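Local coordinates for DNA replication protein DnaC (PDB 3ECC), which probably binds ATP with magnesium and serves as a helicase loader in the initiation of bacterial DNA replication, at residues D77-L82 with S115-E120; K83-E88 with T92-T97. One frame throughout, in Å; residues are numbered along the deposited sequence.

Contact 1. Residues D77-L82 with S115-E120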
loop_
_atom_site.group_PDB
_atom_site.type_symbol
_atom_site.label_atom_id
_atom_site.label_comp_id
_atom_site.label_asym_id
_atom_site.label_seq_id
_atom_site.Cartn_x
_atom_site.Cartn_y
_atom_site.Cartn_z
ATOM N N ASP A 77 -3.907 11.733 3.449
ATOM C CA ASP A 77 -5.194 11.849 4.130
ATOM C C ASP A 77 -5.186 11.148 5.476
ATOM O O ASP A 77 -5.741 11.667 6.437
ATOM C CB ASP A 77 -6.334 11.301 3.253
ATOM C CG ASP A 77 -7.675 11.332 3.955
ATOM O OD1 ASP A 77 -8.086 12.420 4.394
ATOM O OD2 ASP A 77 -8.307 10.267 4.082
ATOM N N LEU A 78 -4.550 9.979 5.548
ATOM C CA LEU A 78 -4.443 9.241 6.812
ATOM C C LEU A 78 -3.585 9.984 7.823
ATOM O O LEU A 78 -3.929 10.064 8.997
ATOM C CB LEU A 78 -3.895 7.823 6.598
ATOM C CG LEU A 78 -3.741 6.923 7.837
ATOM C CD1 LEU A 78 -5.080 6.610 8.506
ATOM C CD2 LEU A 78 -3.027 5.636 7.477
ATOM N N ILE A 79 -2.487 10.559 7.344
ATOM C CA ILE A 79 -1.549 11.286 8.188
ATOM C C ILE A 79 -2.140 12.576 8.763
ATOM O O ILE A 79 -2.009 12.825 9.956
ATOM C CB ILE A 79 -0.229 11.548 7.436
ATOM C CG1 ILE A 79 0.620 10.280 7.455
ATOM C CG2 ILE A 79 0.540 12.718 8.039
ATOM C CD1 ILE A 79 1.595 10.210 6.327
ATOM N N PHE A 80 -2.810 13.366 7.923
ATOM C CA PHE A 80 -3.484 14.596 8.378
ATOM C C PHE A 80 -4.585 14.313 9.406
ATOM O O PHE A 80 -4.771 15.084 10.350
ATOM C CB PHE A 80 -4.072 15.397 7.197
ATOM C CG PHE A 80 -3.051 16.191 6.421
ATOM C CD1 PHE A 80 -2.188 17.068 7.066
ATOM C CD2 PHE A 80 -2.977 16.086 5.038
ATOM C CE1 PHE A 80 -1.246 17.803 6.344
ATOM C CE2 PHE A 80 -2.042 16.815 4.313
ATOM C CZ PHE A 80 -1.178 17.677 4.966
ATOM N N ARG A 81 -5.321 13.221 9.205
ATOM C CA ARG A 81 -6.351 12.798 10.149
ATOM C C ARG A 81 -5.730 12.524 11.507
ATOM O O ARG A 81 -6.102 13.139 12.507
ATOM C CB ARG A 81 -7.036 11.524 9.668
ATOM C CG ARG A 81 -8.186 11.732 8.723
ATOM C CD ARG A 81 -9.127 10.557 8.824
ATOM N NE ARG A 81 -9.715 10.200 7.538
ATOM C CZ ARG A 81 -10.555 9.183 7.363
ATOM N NH1 ARG A 81 -10.905 8.425 8.394
ATOM N NH2 ARG A 81 -11.045 8.922 6.156
ATOM N N LEU A 82 -4.773 11.599 11.527
ATOM C CA LEU A 82 -4.114 11.182 12.752
ATOM C C LEU A 82 -3.422 12.330 13.468
ATOM O O LEU A 82 -3.635 12.516 14.661
ATOM C CB LEU A 82 -3.113 10.066 12.475
ATOM C CG LEU A 82 -3.712 8.695 12.162
ATOM C CD1 LEU A 82 -2.648 7.779 11.572
ATOM C CD2 LEU A 82 -4.361 8.067 13.394
ATOM N N SER A 115 7.462 16.130 6.189
ATOM C CA SER A 115 7.990 16.778 7.392
ATOM C C SER A 115 8.243 15.760 8.500
ATOM O O SER A 115 7.704 14.653 8.469
ATOM C CB SER A 115 7.029 17.861 7.884
ATOM O OG SER A 115 5.727 17.337 8.056
ATOM N N ASP A 116 9.060 16.143 9.480
ATOM C CA ASP A 116 9.531 15.211 10.509
ATOM C C ASP A 116 8.409 14.408 11.169
ATOM O O ASP A 116 8.568 13.211 11.424
ATOM C CB ASP A 116 10.357 15.944 11.577
ATOM C CG ASP A 116 11.770 16.280 11.106
ATOM O OD1 ASP A 116 12.603 16.672 11.957
ATOM O OD2 ASP A 116 12.053 16.158 9.893
ATOM N N TRP A 117 7.278 15.065 11.430
ATOM C CA TRP A 117 6.137 14.420 12.093
ATOM C C TRP A 117 5.359 13.485 11.161
ATOM O O TRP A 117 4.675 12.574 11.624
ATOM C CB TRP A 117 5.194 15.461 12.713
ATOM C CG TRP A 117 4.681 16.473 11.730
ATOM C CD1 TRP A 117 5.230 17.693 11.447
ATOM C CD2 TRP A 117 3.523 16.351 10.892
ATOM N NE1 TRP A 117 4.485 18.339 10.488
ATOM C CE2 TRP A 117 3.430 17.541 10.133
ATOM C CE3 TRP A 117 2.552 15.356 10.712
ATOM C CZ2 TRP A 117 2.410 17.760 9.204
ATOM C CZ3 TRP A 117 1.534 15.578 9.795
ATOM C CH2 TRP A 117 1.477 16.770 9.046
ATOM N N GLN A 118 5.447 13.732 9.852
ATOM C CA GLN A 118 4.900 12.815 8.863
ATOM C C GLN A 118 5.775 11.578 8.728
ATOM O O GLN A 118 5.273 10.468 8.570
ATOM C CB GLN A 118 4.778 13.491 7.506
ATOM C CG GLN A 118 3.614 14.439 7.369
ATOM C CD GLN A 118 3.491 15.018 5.967
ATOM O OE1 GLN A 118 4.431 15.621 5.442
ATOM N NE2 GLN A 118 2.326 14.841 5.357
ATOM N N ARG A 119 7.088 11.782 8.781
ATOM C CA ARG A 119 8.040 10.679 8.747
ATOM C C ARG A 119 7.948 9.868 10.031
ATOM O O ARG A 119 8.282 8.691 10.047
ATOM C CB ARG A 119 9.465 11.202 8.568
ATOM C CG ARG A 119 9.664 12.129 7.376
ATOM C CD ARG A 119 9.963 11.349 6.104
ATOM N NE ARG A 119 10.588 12.191 5.085
ATOM C CZ ARG A 119 11.897 12.231 4.839
ATOM N NH1 ARG A 119 12.733 11.464 5.533
ATOM N NH2 ARG A 119 12.371 13.029 3.888
ATOM N N GLU A 120 7.498 10.518 11.105
ATOM C CA GLU A 120 7.305 9.875 12.407
ATOM C C GLU A 120 6.177 8.848 12.376
ATOM O O GLU A 120 6.349 7.716 12.814
ATOM C CB GLU A 120 7.004 10.927 13.490
ATOM C CG GLU A 120 8.235 11.643 14.081
ATOM C CD GLU A 120 7.864 12.847 14.956
ATOM O OE1 GLU A 120 6.654 13.053 15.208
ATOM O OE2 GLU A 120 8.781 13.589 15.384
#

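Contact 2. Residues K83-E88 with T92-T97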
loop_
_atom_site.group_PDB
_atom_site.type_symbol
_atom_site.label_atom_id
_atom_site.label_comp_id
_atom_site.label_asym_id
_atom_site.label_seq_id
_atom_site.Cartn_x
_atom_site.Cartn_y
_atom_site.Cartn_z
ATOM N N LYS A 83 -2.604 13.101 12.748
ATOM C CA LYS A 83 -1.882 14.217 13.373
ATOM C C LYS A 83 -2.824 15.132 14.148
ATOM O O LYS A 83 -2.437 15.704 15.173
ATOM C CB LYS A 83 -1.081 15.031 12.363
ATOM C CG LYS A 83 -0.046 15.929 13.013
ATOM C CD LYS A 83 -0.030 17.310 12.382
ATOM C CE LYS A 83 1.108 18.167 12.939
ATOM N NZ LYS A 83 1.297 19.447 12.176
ATOM N N HIS A 84 -4.064 15.250 13.669
ATOM C CA HIS A 84 -5.069 16.066 14.349
ATOM C C HIS A 84 -5.501 15.466 15.695
ATOM O O HIS A 84 -5.399 16.126 16.724
ATOM C CB HIS A 84 -6.284 16.328 13.459
ATOM C CG HIS A 84 -7.374 17.066 14.163
ATOM N ND1 HIS A 84 -8.593 16.493 14.462
ATOM C CD2 HIS A 84 -7.394 18.301 14.711
ATOM C CE1 HIS A 84 -9.335 17.366 15.121
ATOM N NE2 HIS A 84 -8.631 18.471 15.284
ATOM N N LEU A 85 -5.963 14.219 15.680
ATOM C CA LEU A 85 -6.373 13.552 16.914
ATOM C C LEU A 85 -5.184 13.119 17.781
ATOM O O LEU A 85 -5.362 12.763 18.946
ATOM C CB LEU A 85 -7.331 12.376 16.645
ATOM C CG LEU A 85 -7.451 11.762 15.247
ATOM C CD1 LEU A 85 -7.495 10.257 15.336
ATOM C CD2 LEU A 85 -8.681 12.285 14.515
ATOM N N MET A 86 -3.975 13.161 17.215
ATOM C CA MET A 86 -2.750 12.993 18.007
ATOM C C MET A 86 -2.568 14.200 18.923
ATOM O O MET A 86 -2.269 14.046 20.108
ATOM C CB MET A 86 -1.502 12.827 17.125
ATOM C CG MET A 86 -1.527 11.635 16.185
ATOM S SD MET A 86 -1.589 10.037 16.996
ATOM C CE MET A 86 0.139 9.583 16.985
ATOM N N ASP A 87 -2.754 15.401 18.373
ATOM C CA ASP A 87 -2.663 16.619 19.175
ATOM C C ASP A 87 -4.030 17.229 19.534
ATOM O O ASP A 87 -4.131 18.422 19.839
ATOM C CB ASP A 87 -1.716 17.650 18.538
ATOM C CG ASP A 87 -2.061 17.955 17.099
ATOM O OD1 ASP A 87 -3.263 18.089 16.786
ATOM O OD2 ASP A 87 -1.122 18.069 16.282
ATOM N N GLU A 88 -5.073 16.403 19.504
ATOM C CA GLU A 88 -6.338 16.766 20.139
ATOM C C GLU A 88 -6.493 15.972 21.423
ATOM O O GLU A 88 -7.320 16.301 22.269
ATOM C CB GLU A 88 -7.540 16.529 19.211
ATOM C CG GLU A 88 -8.821 17.251 19.642
ATOM C CD GLU A 88 -8.738 18.777 19.500
ATOM O OE1 GLU A 88 -7.950 19.269 18.660
ATOM O OE2 GLU A 88 -9.470 19.481 20.231
ATOM N N THR A 92 -7.879 7.670 20.538
ATOM C CA THR A 92 -6.924 6.588 20.283
ATOM C C THR A 92 -7.621 5.478 19.513
ATOM O O THR A 92 -6.980 4.677 18.835
ATOM C CB THR A 92 -6.333 5.997 21.593
ATOM O OG1 THR A 92 -5.880 7.055 22.446
ATOM C CG2 THR A 92 -5.154 5.082 21.282
ATOM N N LYS A 93 -8.948 5.453 19.614
ATOM C CA LYS A 93 -9.759 4.394 19.012
ATOM C C LYS A 93 -9.542 4.262 17.508
ATOM O O LYS A 93 -9.515 3.152 16.978
ATOM C CB LYS A 93 -11.246 4.597 19.334
ATOM C CG LYS A 93 -11.605 4.269 20.784
ATOM C CD LYS A 93 -13.098 4.406 21.068
ATOM C CE LYS A 93 -13.418 3.980 22.502
ATOM N NZ LYS A 93 -14.841 4.229 22.882
ATOM N N PHE A 94 -9.365 5.392 16.831
ATOM C CA PHE A 94 -9.078 5.382 15.405
ATOM C C PHE A 94 -7.683 4.832 15.101
ATOM O O PHE A 94 -7.507 4.061 14.152
ATOM C CB PHE A 94 -9.238 6.780 14.818
ATOM C CG PHE A 94 -8.941 6.855 13.350
ATOM C CD1 PHE A 94 -9.814 6.304 12.418
ATOM C CD2 PHE A 94 -7.794 7.486 12.895
ATOM C CE1 PHE A 94 -9.539 6.375 11.058
ATOM C CE2 PHE A 94 -7.515 7.566 11.539
ATOM C CZ PHE A 94 -8.389 7.010 10.618
ATOM N N LEU A 95 -6.701 5.222 15.911
ATOM C CA LEU A 95 -5.324 4.790 15.706
ATOM C C LEU A 95 -5.154 3.275 15.863
ATOM O O LEU A 95 -4.413 2.651 15.097
ATOM C CB LEU A 95 -4.378 5.543 16.640
ATOM C CG LEU A 95 -2.888 5.205 16.557
ATOM C CD1 LEU A 95 -2.310 5.549 15.193
ATOM C CD2 LEU A 95 -2.126 5.917 17.654
ATOM N N LYS A 96 -5.848 2.690 16.840
ATOM C CA LYS A 96 -5.771 1.237 17.093
ATOM C C LYS A 96 -6.400 0.418 15.977
ATOM O O LYS A 96 -5.889 -0.645 15.614
ATOM C CB LYS A 96 -6.438 0.867 18.419
ATOM C CG LYS A 96 -5.480 0.719 19.579
ATOM C CD LYS A 96 -6.222 0.791 20.892
ATOM C CE LYS A 96 -5.367 1.455 21.950
ATOM N NZ LYS A 96 -6.222 2.212 22.898
ATOM N N THR A 97 -7.517 0.911 15.443
ATOM C CA THR A 97 -8.205 0.239 14.351
ATOM C C THR A 97 -7.357 0.251 13.090
ATOM O O THR A 97 -7.391 -0.705 12.310
ATOM C CB THR A 97 -9.558 0.889 14.042
ATOM O OG1 THR A 97 -9.404 2.314 14.038
ATOM C CG2 THR A 97 -10.599 0.486 15.088
#

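Contact 1. Residues D77-L82 with S115-E120
Apolar contact between Ile79 and two neighbouring side chains, Trp117 and Gln118, carries most of this interface. The CG2 methyl of Ile79 is the touching branch: it lies 3.5 Å from Trp117 CZ3, obliquely to the indole, and 3.6 Å from Gln118 CG, where the two side chains cross at about a right angle. With CG1 beside the backbone N, CG2 is the branch anti to that N and the one presented to helix 116-131, where Ile79 also packs against Ile122.

The aromatic contact is less close. Phe80 CE1 comes in at the edge of the indole, near its plane, 4.0 Å from Trp117 CH2, which in turn meets the Phe80 ring at a slant; this is apolar contact. Trp117 CG sits between its own backbone N and carbonyl carbon (chi1 56°), a setting that carries the six-membered ring toward helix 75-86. Gln118 CG lies over one indole face, 3.4 Å above the plane and toward its rim, and Lys83 adds a cation-pi contact.

The axes of segments 77-82 and 116-120 pass 10.5 Å apart at 103°, so close to perpendicular that they meet over a short patch. In this P-loop, AAA-type fold, helices 75-86 and 116-131 follow the adjacent parallel strands 71-74 and 104-107, and the contact bridges those two strand-helix units.

The side-chain hydrogen bonds near the touching residues are local to 115-120. Gln118 OE1 accepts the Ser115 amide N at 3.2 Å in its carbonyl plane, on a lone pair, with a fairly straight N-H...O angle of 164°; Ser115 OG adds a weak bond. The Ser115 hydroxyl makes no capping bond in return, so this is not a full capping box. An alanine in place of Gln118 would probably leave the Ser115 amide without this acceptor and open a gap beside the Ile79 methyl and the indole face.

Contact 2. Residues K83-E88 with T92-T97
Phe94 O accepts a hydrogen bond from Thr97 OG1 at 2.6 Å, within helix 93-99; the donor stands 39° out of the carbonyl plane, so the hydroxyl lies above the carbonyl group and not on a lone pair. The same phenylalanine carries the contact across to helix 75-86, which is wholly apolar. Its CG is anti to the backbone N (chi1 179°), and the side chain meets that of Leu85 at about a right angle. One methyl does the touching: Leu85 CD1 is 3.7 Å from Phe94 CD2 and 3.9 Å from Phe94 CB, resting beside the root of the ring in an oblique approach.

A second, looser pair lies alongside, with Met86 SD 4.2 Å from Leu95 CD2. Leu78, Arg81 and Leu82, earlier on helix 75-86, also touch Phe94, so its side chain is met by residues from successive turns of that helix.

Asp87 is the first residue to leave helical backbone angles, and only three residues separate the two segments. Two consecutive helices joined by a short connection, packed through leucine, methionine and phenylalanine side chains, lie in sequence between strands 71-74 and 104-107, in the crossover joining these neighbouring parallel strands of the P-loop fold.

How the contacts relate
Helix 75-86 serves both contacts: Ile79 and Phe80 of segment 77-82 meet Trp117 and Gln118 in contact 1, and its last turn meets helix 93-99 in contact 2. Contact 2 nests in the chain loop that contact 1 closes, their centres 11 Å apart. Burial separates them: contact 1 is partly buried, with Ile79 and Gln118 inside, whereas contact 2 is a surface contact, farther from the chain centre. Both are apolar, but contact 1 brings in the indole and the aliphatic part of Gln118, whose amide bonds within its own segment, while contact 2 uses leucine, methionine and phenylalanine. The two touch, Trp117 CZ3 lying 3.5 Å from Lys83 CD and Leu82 CD2 3.5 Å from Phe94 CD2.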